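Local coordinates for CG8862 (PDB 3ISM), which probably cleaves DNA and RNA as a magnesium-dependent, non-specific mitochondrial endonuclease, captured here in complex with its protein inhibitor EndoGI, at residues 203-208 / 238-243; 226-231 / 249-254; 66-71 / 113-118. All coordinates share one frame; numbering follows the deposited sequence.

Contact 1 (203-208 / 238-243); sequences LHMESY and LFFDQI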
loop_
_atom_site.group_PDB
_atom_site.type_symbol
_atom_site.label_atom_id
_atom_site.label_comp_id
_atom_site.label_asym_id
_atom_site.label_seq_id
_atom_site.Cartn_x
_atom_site.Cartn_y
_atom_site.Cartn_z
ATOM N N LEU B 203 15.733 25.539 14.307
ATOM C CA LEU B 203 14.662 24.668 13.885
ATOM C C LEU B 203 14.548 23.497 14.864
ATOM O O LEU B 203 15.553 22.916 15.267
ATOM C CB LEU B 203 14.911 24.197 12.453
ATOM C CG LEU B 203 15.081 25.299 11.390
ATOM C CD1 LEU B 203 15.377 24.707 10.017
ATOM C CD2 LEU B 203 13.863 26.207 11.314
ATOM N N HIS B 204 13.318 23.173 15.256
ATOM C CA HIS B 204 13.067 22.100 16.212
ATOM C C HIS B 204 12.055 21.134 15.642
ATOM O O HIS B 204 10.967 21.543 15.246
ATOM C CB HIS B 204 12.526 22.655 17.530
ATOM C CG HIS B 204 13.378 23.728 18.125
ATOM N ND1 HIS B 204 14.240 23.497 19.173
ATOM C CD2 HIS B 204 13.519 25.034 17.799
ATOM C CE1 HIS B 204 14.862 24.621 19.483
ATOM N NE2 HIS B 204 14.437 25.571 18.668
ATOM N N MET B 205 12.400 19.856 15.629
ATOM C CA MET B 205 11.493 18.828 15.095
ATOM C C MET B 205 10.879 17.937 16.174
ATOM O O MET B 205 11.545 17.570 17.137
ATOM C CB MET B 205 12.215 17.969 14.065
ATOM C CG MET B 205 11.361 16.874 13.467
ATOM S SD MET B 205 12.226 15.981 12.193
ATOM C CE MET B 205 12.115 17.120 10.818
ATOM N N GLU B 206 9.605 17.606 16.002
ATOM C CA GLU B 206 8.933 16.590 16.812
ATOM C C GLU B 206 8.270 15.595 15.871
ATOM O O GLU B 206 7.813 15.961 14.797
ATOM C CB GLU B 206 7.853 17.219 17.723
ATOM C CG GLU B 206 8.375 18.212 18.744
ATOM C CD GLU B 206 7.315 18.688 19.734
ATOM O OE1 GLU B 206 6.144 18.244 19.671
ATOM O OE2 GLU B 206 7.657 19.527 20.579
ATOM N N SER B 207 8.226 14.326 16.264
ATOM C CA SER B 207 7.479 13.343 15.481
ATOM C C SER B 207 6.870 12.270 16.363
ATOM O O SER B 207 7.519 11.768 17.289
ATOM C CB SER B 207 8.341 12.721 14.373
ATOM O OG SER B 207 9.538 12.197 14.890
ATOM N N TYR B 208 5.624 11.925 16.048
ATOM C CA TYR B 208 4.804 11.031 16.852
ATOM C C TYR B 208 4.193 9.980 15.942
ATOM O O TYR B 208 3.872 10.271 14.796
ATOM C CB TYR B 208 3.659 11.802 17.517
ATOM C CG TYR B 208 4.100 12.926 18.420
ATOM C CD1 TYR B 208 4.149 12.752 19.800
ATOM C CD2 TYR B 208 4.460 14.172 17.894
ATOM C CE1 TYR B 208 4.555 13.780 20.631
ATOM C CE2 TYR B 208 4.868 15.200 18.713
ATOM C CZ TYR B 208 4.908 15.002 20.078
ATOM O OH TYR B 208 5.330 16.014 20.886
ATOM N N LEU B 238 9.620 11.126 2.515
ATOM C CA LEU B 238 10.651 11.904 3.207
ATOM C C LEU B 238 10.092 13.258 3.633
ATOM O O LEU B 238 9.591 14.031 2.805
ATOM C CB LEU B 238 11.907 12.075 2.342
ATOM C CG LEU B 238 12.668 10.805 1.923
ATOM C CD1 LEU B 238 13.597 11.136 0.752
ATOM C CD2 LEU B 238 13.460 10.165 3.077
ATOM N N PHE B 239 10.192 13.547 4.926
ATOM C CA PHE B 239 9.633 14.782 5.494
ATOM C C PHE B 239 10.704 15.841 5.643
ATOM O O PHE B 239 11.864 15.535 5.984
ATOM C CB PHE B 239 8.938 14.511 6.845
ATOM C CG PHE B 239 7.973 13.362 6.804
ATOM C CD1 PHE B 239 6.741 13.484 6.159
ATOM C CD2 PHE B 239 8.300 12.150 7.391
ATOM C CE1 PHE B 239 5.849 12.408 6.106
ATOM C CE2 PHE B 239 7.426 11.065 7.337
ATOM C CZ PHE B 239 6.182 11.203 6.703
ATOM N N PHE B 240 10.321 17.088 5.354
ATOM C CA PHE B 240 11.214 18.224 5.514
ATOM C C PHE B 240 12.560 17.964 4.821
ATOM O O PHE B 240 13.636 18.232 5.376
ATOM C CB PHE B 240 11.358 18.562 7.012
ATOM C CG PHE B 240 10.037 18.902 7.679
ATOM C CD1 PHE B 240 9.524 20.200 7.621
ATOM C CD2 PHE B 240 9.289 17.924 8.324
ATOM C CE1 PHE B 240 8.308 20.510 8.204
ATOM C CE2 PHE B 240 8.071 18.231 8.911
ATOM C CZ PHE B 240 7.577 19.522 8.852
ATOM N N ASP B 241 12.473 17.446 3.592
ATOM C CA ASP B 241 13.645 17.110 2.774
ATOM C C ASP B 241 14.593 18.282 2.498
ATOM O O ASP B 241 15.772 18.059 2.231
ATOM C CB ASP B 241 13.241 16.376 1.464
ATOM C CG ASP B 241 12.462 17.265 0.470
ATOM O OD1 ASP B 241 12.822 18.448 0.288
ATOM O OD2 ASP B 241 11.485 16.765 -0.153
ATOM N N GLN B 242 14.089 19.518 2.581
ATOM C CA GLN B 242 14.938 20.714 2.437
ATOM C C GLN B 242 15.798 21.008 3.675
ATOM O O GLN B 242 16.744 21.780 3.599
ATOM C CB GLN B 242 14.109 21.960 2.070
ATOM C CG GLN B 242 13.350 21.865 0.736
ATOM C CD GLN B 242 14.274 21.675 -0.450
ATOM O OE1 GLN B 242 15.019 22.585 -0.820
ATOM N NE2 GLN B 242 14.237 20.489 -1.046
ATOM N N ILE B 243 15.468 20.394 4.808
ATOM C CA ILE B 243 16.279 20.518 6.025
ATOM C C ILE B 243 17.240 19.334 6.182
ATOM O O ILE B 243 16.809 18.187 6.237
ATOM C CB ILE B 243 15.392 20.583 7.290
ATOM C CG1 ILE B 243 14.295 21.637 7.120
ATOM C CG2 ILE B 243 16.241 20.860 8.547
ATOM C CD1 ILE B 243 13.280 21.686 8.261
#

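Contact 2 (226-231 / 249-254); sequences VPPESV and TTINGK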
loop_
_atom_site.group_PDB
_atom_site.type_symbol
_atom_site.label_atom_id
_atom_site.label_comp_id
_atom_site.label_asym_id
_atom_site.label_seq_id
_atom_site.Cartn_x
_atom_site.Cartn_y
_atom_site.Cartn_z
ATOM N N VAL B 226 8.677 9.115 18.300
ATOM C CA VAL B 226 9.464 8.160 17.518
ATOM C C VAL B 226 10.502 8.954 16.692
ATOM O O VAL B 226 10.211 10.078 16.282
ATOM C CB VAL B 226 8.533 7.356 16.533
ATOM C CG1 VAL B 226 9.262 6.224 15.901
ATOM C CG2 VAL B 226 7.314 6.790 17.245
ATOM N N PRO B 227 11.708 8.385 16.448
ATOM C CA PRO B 227 12.622 9.040 15.514
ATOM C C PRO B 227 11.978 9.248 14.149
ATOM O O PRO B 227 11.366 8.326 13.626
ATOM C CB PRO B 227 13.778 8.039 15.396
ATOM C CG PRO B 227 13.786 7.343 16.713
ATOM C CD PRO B 227 12.334 7.196 17.075
ATOM N N PRO B 228 12.115 10.459 13.573
ATOM C CA PRO B 228 11.473 10.790 12.291
ATOM C C PRO B 228 11.829 9.833 11.157
ATOM O O PRO B 228 10.981 9.565 10.312
ATOM C CB PRO B 228 11.995 12.196 11.982
ATOM C CG PRO B 228 13.181 12.393 12.880
ATOM C CD PRO B 228 12.888 11.593 14.107
ATOM N N GLU B 229 13.056 9.309 11.173
ATOM C CA GLU B 229 13.550 8.382 10.159
ATOM C C GLU B 229 12.769 7.075 10.177
ATOM O O GLU B 229 12.572 6.441 9.150
ATOM C CB GLU B 229 15.040 8.095 10.378
ATOM C CG GLU B 229 15.966 9.303 10.170
ATOM C CD GLU B 229 16.047 10.234 11.375
ATOM O OE1 GLU B 229 15.612 9.831 12.483
ATOM O OE2 GLU B 229 16.550 11.370 11.205
ATOM N N SER B 230 12.305 6.672 11.354
ATOM C CA SER B 230 11.486 5.462 11.418
ATOM C C SER B 230 10.089 5.717 10.845
ATOM O O SER B 230 9.504 4.822 10.240
ATOM C CB SER B 230 11.384 4.940 12.840
ATOM O OG SER B 230 10.611 5.842 13.589
ATOM N N VAL B 231 9.563 6.932 10.999
ATOM C CA VAL B 231 8.306 7.307 10.312
ATOM C C VAL B 231 8.506 7.307 8.784
ATOM O O VAL B 231 7.673 6.808 8.041
ATOM C CB VAL B 231 7.768 8.713 10.753
ATOM C CG1 VAL B 231 6.385 8.980 10.150
ATOM C CG2 VAL B 231 7.705 8.859 12.282
ATOM N N THR B 249 18.030 21.817 15.715
ATOM C CA THR B 249 18.577 22.112 17.033
ATOM C C THR B 249 18.169 21.011 18.003
ATOM O O THR B 249 18.999 20.508 18.764
ATOM C CB THR B 249 18.158 23.511 17.523
ATOM O OG1 THR B 249 18.732 24.496 16.656
ATOM C CG2 THR B 249 18.639 23.764 18.946
ATOM N N THR B 250 16.893 20.629 17.959
ATOM C CA THR B 250 16.406 19.507 18.752
ATOM C C THR B 250 15.489 18.622 17.936
ATOM O O THR B 250 14.846 19.073 16.982
ATOM C CB THR B 250 15.617 19.942 20.017
ATOM O OG1 THR B 250 14.451 20.665 19.620
ATOM C CG2 THR B 250 16.472 20.809 20.961
ATOM N N ILE B 251 15.438 17.353 18.330
ATOM C CA ILE B 251 14.506 16.387 17.779
ATOM C C ILE B 251 13.859 15.710 18.966
ATOM O O ILE B 251 14.553 15.126 19.806
ATOM C CB ILE B 251 15.228 15.326 16.935
ATOM C CG1 ILE B 251 16.014 15.988 15.794
ATOM C CG2 ILE B 251 14.237 14.283 16.454
ATOM C CD1 ILE B 251 16.793 15.012 14.910
ATOM N N ASN B 252 12.535 15.803 19.041
ATOM C CA ASN B 252 11.775 15.322 20.187
ATOM C C ASN B 252 12.387 15.757 21.520
ATOM O O ASN B 252 12.574 14.943 22.419
ATOM C CB ASN B 252 11.571 13.802 20.117
ATOM C CG ASN B 252 10.590 13.401 19.019
ATOM O OD1 ASN B 252 9.566 14.052 18.830
ATOM N ND2 ASN B 252 10.904 12.329 18.293
ATOM N N GLY B 253 12.724 17.042 21.614
ATOM C CA GLY B 253 13.263 17.618 22.841
ATOM C C GLY B 253 14.701 17.258 23.161
ATOM O O GLY B 253 15.165 17.517 24.254
ATOM N N LYS B 254 15.412 16.682 22.201
ATOM C CA LYS B 254 16.767 16.198 22.433
ATOM C C LYS B 254 17.742 16.936 21.522
ATOM O O LYS B 254 17.533 16.989 20.316
ATOM C CB LYS B 254 16.828 14.689 22.178
ATOM C CG LYS B 254 18.146 14.050 22.546
ATOM C CD LYS B 254 18.276 12.658 21.934
ATOM C CE LYS B 254 19.705 12.122 22.065
ATOM N NZ LYS B 254 20.212 12.208 23.465
#

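Contact 3 (66-71 / 113-118); sequences DAVDRS and KHCDET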
loop_
_atom_site.group_PDB
_atom_site.type_symbol
_atom_site.label_atom_id
_atom_site.label_comp_id
_atom_site.label_asym_id
_atom_site.label_seq_id
_atom_site.Cartn_x
_atom_site.Cartn_y
_atom_site.Cartn_z
ATOM N N ASP B 66 -14.585 34.200 15.948
ATOM C CA ASP B 66 -16.043 34.321 16.003
ATOM C C ASP B 66 -16.657 34.171 14.608
ATOM O O ASP B 66 -17.825 33.792 14.457
ATOM C CB ASP B 66 -16.447 35.679 16.601
ATOM C CG ASP B 66 -15.977 35.865 18.043
ATOM O OD1 ASP B 66 -15.218 35.018 18.558
ATOM O OD2 ASP B 66 -16.375 36.871 18.670
ATOM N N ALA B 67 -15.859 34.478 13.586
ATOM C CA ALA B 67 -16.309 34.403 12.195
ATOM C C ALA B 67 -16.225 32.988 11.616
ATOM O O ALA B 67 -16.565 32.764 10.451
ATOM C CB ALA B 67 -15.530 35.396 11.321
ATOM N N VAL B 68 -15.763 32.036 12.421
ATOM C CA VAL B 68 -15.722 30.637 11.995
ATOM C C VAL B 68 -16.673 29.792 12.843
ATOM O O VAL B 68 -16.432 29.564 14.029
ATOM C CB VAL B 68 -14.286 30.052 12.019
ATOM C CG1 VAL B 68 -14.313 28.573 11.650
ATOM C CG2 VAL B 68 -13.376 30.812 11.063
ATOM N N ASP B 69 -17.763 29.352 12.224
ATOM C CA ASP B 69 -18.739 28.492 12.876
ATOM C C ASP B 69 -18.597 27.085 12.310
ATOM O O ASP B 69 -19.040 26.809 11.187
ATOM C CB ASP B 69 -20.162 29.025 12.646
ATOM C CG ASP B 69 -21.204 28.370 13.561
ATOM O OD1 ASP B 69 -20.854 27.436 14.327
ATOM O OD2 ASP B 69 -22.382 28.800 13.511
ATOM N N ARG B 70 -17.981 26.203 13.098
ATOM C CA ARG B 70 -17.745 24.825 12.688
ATOM C C ARG B 70 -19.047 24.033 12.534
ATOM O O ARG B 70 -19.066 22.983 11.875
ATOM C CB ARG B 70 -16.771 24.110 13.642
ATOM C CG ARG B 70 -15.950 23.022 12.939
ATOM C CD ARG B 70 -15.090 22.181 13.886
ATOM N NE ARG B 70 -15.858 21.166 14.609
ATOM C CZ ARG B 70 -15.964 21.110 15.938
ATOM N NH1 ARG B 70 -15.345 22.003 16.695
ATOM N NH2 ARG B 70 -16.683 20.159 16.516
ATOM N N SER B 71 -20.131 24.559 13.106
ATOM C CA SER B 71 -21.441 23.909 13.056
ATOM C C SER B 71 -22.077 24.009 11.668
ATOM O O SER B 71 -23.032 23.285 11.359
ATOM C CB SER B 71 -22.382 24.491 14.124
ATOM O OG SER B 71 -22.973 25.720 13.708
ATOM N N LYS B 113 -14.463 29.234 4.988
ATOM C CA LYS B 113 -14.158 28.311 3.885
ATOM C C LYS B 113 -12.894 27.467 4.108
ATOM O O LYS B 113 -12.821 26.313 3.665
ATOM C CB LYS B 113 -14.102 29.074 2.553
ATOM C CG LYS B 113 -13.682 28.222 1.371
ATOM C CD LYS B 113 -14.524 28.461 0.131
ATOM C CE LYS B 113 -14.427 27.230 -0.795
ATOM N NZ LYS B 113 -15.129 27.447 -2.108
ATOM N N HIS B 114 -11.917 28.034 4.811
ATOM C CA HIS B 114 -10.687 27.316 5.162
ATOM C C HIS B 114 -11.022 26.088 5.999
ATOM O O HIS B 114 -10.454 25.016 5.800
ATOM C CB HIS B 114 -9.736 28.227 5.951
ATOM C CG HIS B 114 -9.084 29.293 5.125
ATOM N ND1 HIS B 114 -8.085 30.102 5.617
ATOM C CD2 HIS B 114 -9.280 29.678 3.843
ATOM C CE1 HIS B 114 -7.703 30.950 4.680
ATOM N NE2 HIS B 114 -8.407 30.706 3.591
ATOM N N CYS B 115 -11.948 26.286 6.937
ATOM C CA CYS B 115 -12.454 25.257 7.833
ATOM C C CYS B 115 -13.367 24.285 7.078
ATOM O O CYS B 115 -13.223 23.063 7.210
ATOM C CB CYS B 115 -13.217 25.925 8.989
ATOM S SG CYS B 115 -13.740 24.793 10.301
ATOM N N ASP B 116 -14.294 24.839 6.285
ATOM C CA ASP B 116 -15.200 24.050 5.431
ATOM C C ASP B 116 -14.447 23.011 4.618
ATOM O O ASP B 116 -14.865 21.852 4.516
ATOM C CB ASP B 116 -15.968 24.955 4.458
ATOM C CG ASP B 116 -17.135 25.672 5.109
ATOM O OD1 ASP B 116 -17.639 25.180 6.135
ATOM O OD2 ASP B 116 -17.560 26.726 4.584
ATOM N N GLU B 117 -13.338 23.438 4.025
ATOM C CA GLU B 117 -12.544 22.565 3.170
ATOM C C GLU B 117 -11.898 21.363 3.890
ATOM O O GLU B 117 -11.508 20.390 3.239
ATOM C CB GLU B 117 -11.481 23.380 2.417
ATOM C CG GLU B 117 -12.015 24.311 1.309
ATOM C CD GLU B 117 -10.995 25.390 0.927
ATOM O OE1 GLU B 117 -9.820 25.270 1.338
ATOM O OE2 GLU B 117 -11.360 26.370 0.239
ATOM N N THR B 118 -11.772 21.409 5.216
ATOM C CA THR B 118 -11.259 20.238 5.946
ATOM C C THR B 118 -12.320 19.141 6.065
ATOM O O THR B 118 -12.015 18.015 6.452
ATOM C CB THR B 118 -10.736 20.595 7.361
ATOM O OG1 THR B 118 -11.833 20.995 8.203
ATOM C CG2 THR B 118 -9.718 21.732 7.288
#

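Contact 1 (203-208 / 238-243)
Met205 and Phe240 meet at an angle, the end of the methionine chain lying across the root of the aromatic side chain. CE of Met205 is 3.9 Å from CD2 of Phe240, and it remains 4.1 Å from CB of Phe240, so the methyl group rests where the ring joins its methylene. The torsions of Met205 account for this reach: CG stands anti to the backbone N (chi1 180°), the chain runs straight to the sulfur, and a bend at chi3 (-78°) then turns CE to the ring. The straight run as far as SD spans much of the gap between backbones, CA of Met205 being 9.6 Å from CA of Phe240.

Two residues earlier in the strand, Leu203 pairs with Ile243, the two side chains again inclined to each other. They touch through their terminal methyl groups, CD1 of Leu203 being 4.1 Å from CD1 of Ile243. The interface is therefore wholly apolar and modest, burying 155 Å² over both sides. A type I beta turn sets Phe240 and Ile243 side by side: it runs from one to the other and is closed by N of Ile243 donating to O of Phe240 at 2.9 Å. Both turn ends thus direct their side chains at the strand, which presents Leu203 and Met205 two residues apart on the same face.

Strand 203-211 belongs to the large mixed sheet, and the loop following helix 228-235 packs on this face of it. Phe240 also reaches the neighbouring strands through Val195 and Tyr155, and makes an edge-to-face contact with Phe54. On the opposite face, Glu206 hydrogen-bonds His143 of helix 136-146, the helix that carries the magnesium-binding residue Glu141.

Contact 2 (226-231 / 249-254)
Two kinds of interaction join Val226 and Pro228 to Asn252 and Ile251, one polar and one apolar; the two segments bury 132 Å² between them, both sides summed. The polar one is a weak hydrogen bond: ND2 of Asn252 donates to O of Val226 over 3.1 Å, but the N-H...O angle is just 133°. Both groups have another partner on strand 203-211, since Ser207 OG donates to the same Val226 carbonyl and Asn252 OD1 accepts from the backbone N of Ser207. The amide of Asn252 thus spans two pieces of backbone, and the Ser207 bond is the stronger of its two ties.

The apolar contact sets the Pro228 ring against the branched side of Ile251. At a chi1 of -58°, CG2 is the branch of Ile251 anti to the backbone N, and this methyl meets the proline, 3.8 Å from CD and 4.2 Å from CG of Pro228.

Local bonds shape both partners. Pro227 is the N-cap of helix 228-235, and its carbonyl O accepts from the backbone N of Ser230 at 3.0 Å and from OG of Ser230 at 2.6 Å. On the other side, a type I' turn from Ile251 to Lys254 forms a tight hairpin, its backbone bonds being Ile251 N to Lys254 O (2.9 Å) and Lys254 N to Ile251 O (3.0 Å). Asn252 occupies the first corner of this turn, from which its side chain extends to the helix start.

The contact closes a beta-alpha-beta unit: strands 203-211 and 250-251 run parallel as neighbours in the mixed sheet, and helix 228-235 comes between them in the chain. Pro228 also packs on Met205 and Ser207 of the first strand, and on Arg245 of the loop after the helix.

Contact 3 (66-71 / 113-118)
Val68 holds CG1 anti to its backbone N (chi1 177°) and Cys115 holds SG in the same relation (chi1 -173°), which brings the methyl group to the flank of the cysteine. CG1 of Val68 lies 3.9 Å from CB and 4.1 Å from SG of Cys115. Arg70 approaches the sulfur separately, its CG being 3.9 Å from SG of Cys115, so the sulfur of the buried Cys115 is touched by two residues of one loop.

Helix 112-116 falls in the chain between strands 98-101 and 124-127, an antiparallel pair consistent with the His-Me finger, the beta-beta-alpha metal motif of this nuclease family. The contact therefore places the loop 66-71 against the connection between those strands. Arg70 is bent at chi3, and its side chain comes within about 6 Å of that of His101, the predicted proton acceptor, and about 9 Å from the magnesium ion. Its NH2 pairs with Asp336 and also donates to Tyr331 O, both in the inhibitor chain, CG4930.

Next to Arg70, an Asx turn shapes the loop: Asp69 OD1 accepts from Ser71 N at 3.2 Å and from Ser71 OG at 2.8 Å, both from the same face of the carboxylate. Within 113-118, O of Cys115 accepts from OG1 of Thr118 at 2.7 Å, in the carbonyl plane.

Contacts 1 and 2 are neighbours, their centres 8 Å apart, and they adjoin directly through strands 203-211 and 250-251 of the mixed sheet. Their segments alternate along the chain in the order 203-208, 226-231, 238-243, 249-254, so the two contacts interleave, tying the edge region of the sheet to helix 228-235 and the loop after it. Contact 3 is completed earlier in the sequence and stands well apart, 28 Å from contact 1 and 32 Å from contact 2 between centres, without touching either. It lies across the chain's centre from contact 2. Of the three, contact 3 lies near the metal site, through Arg70, which also pairs with the inhibitor chain, whereas contacts 1 and 2 are structural packing away from the annotated sites.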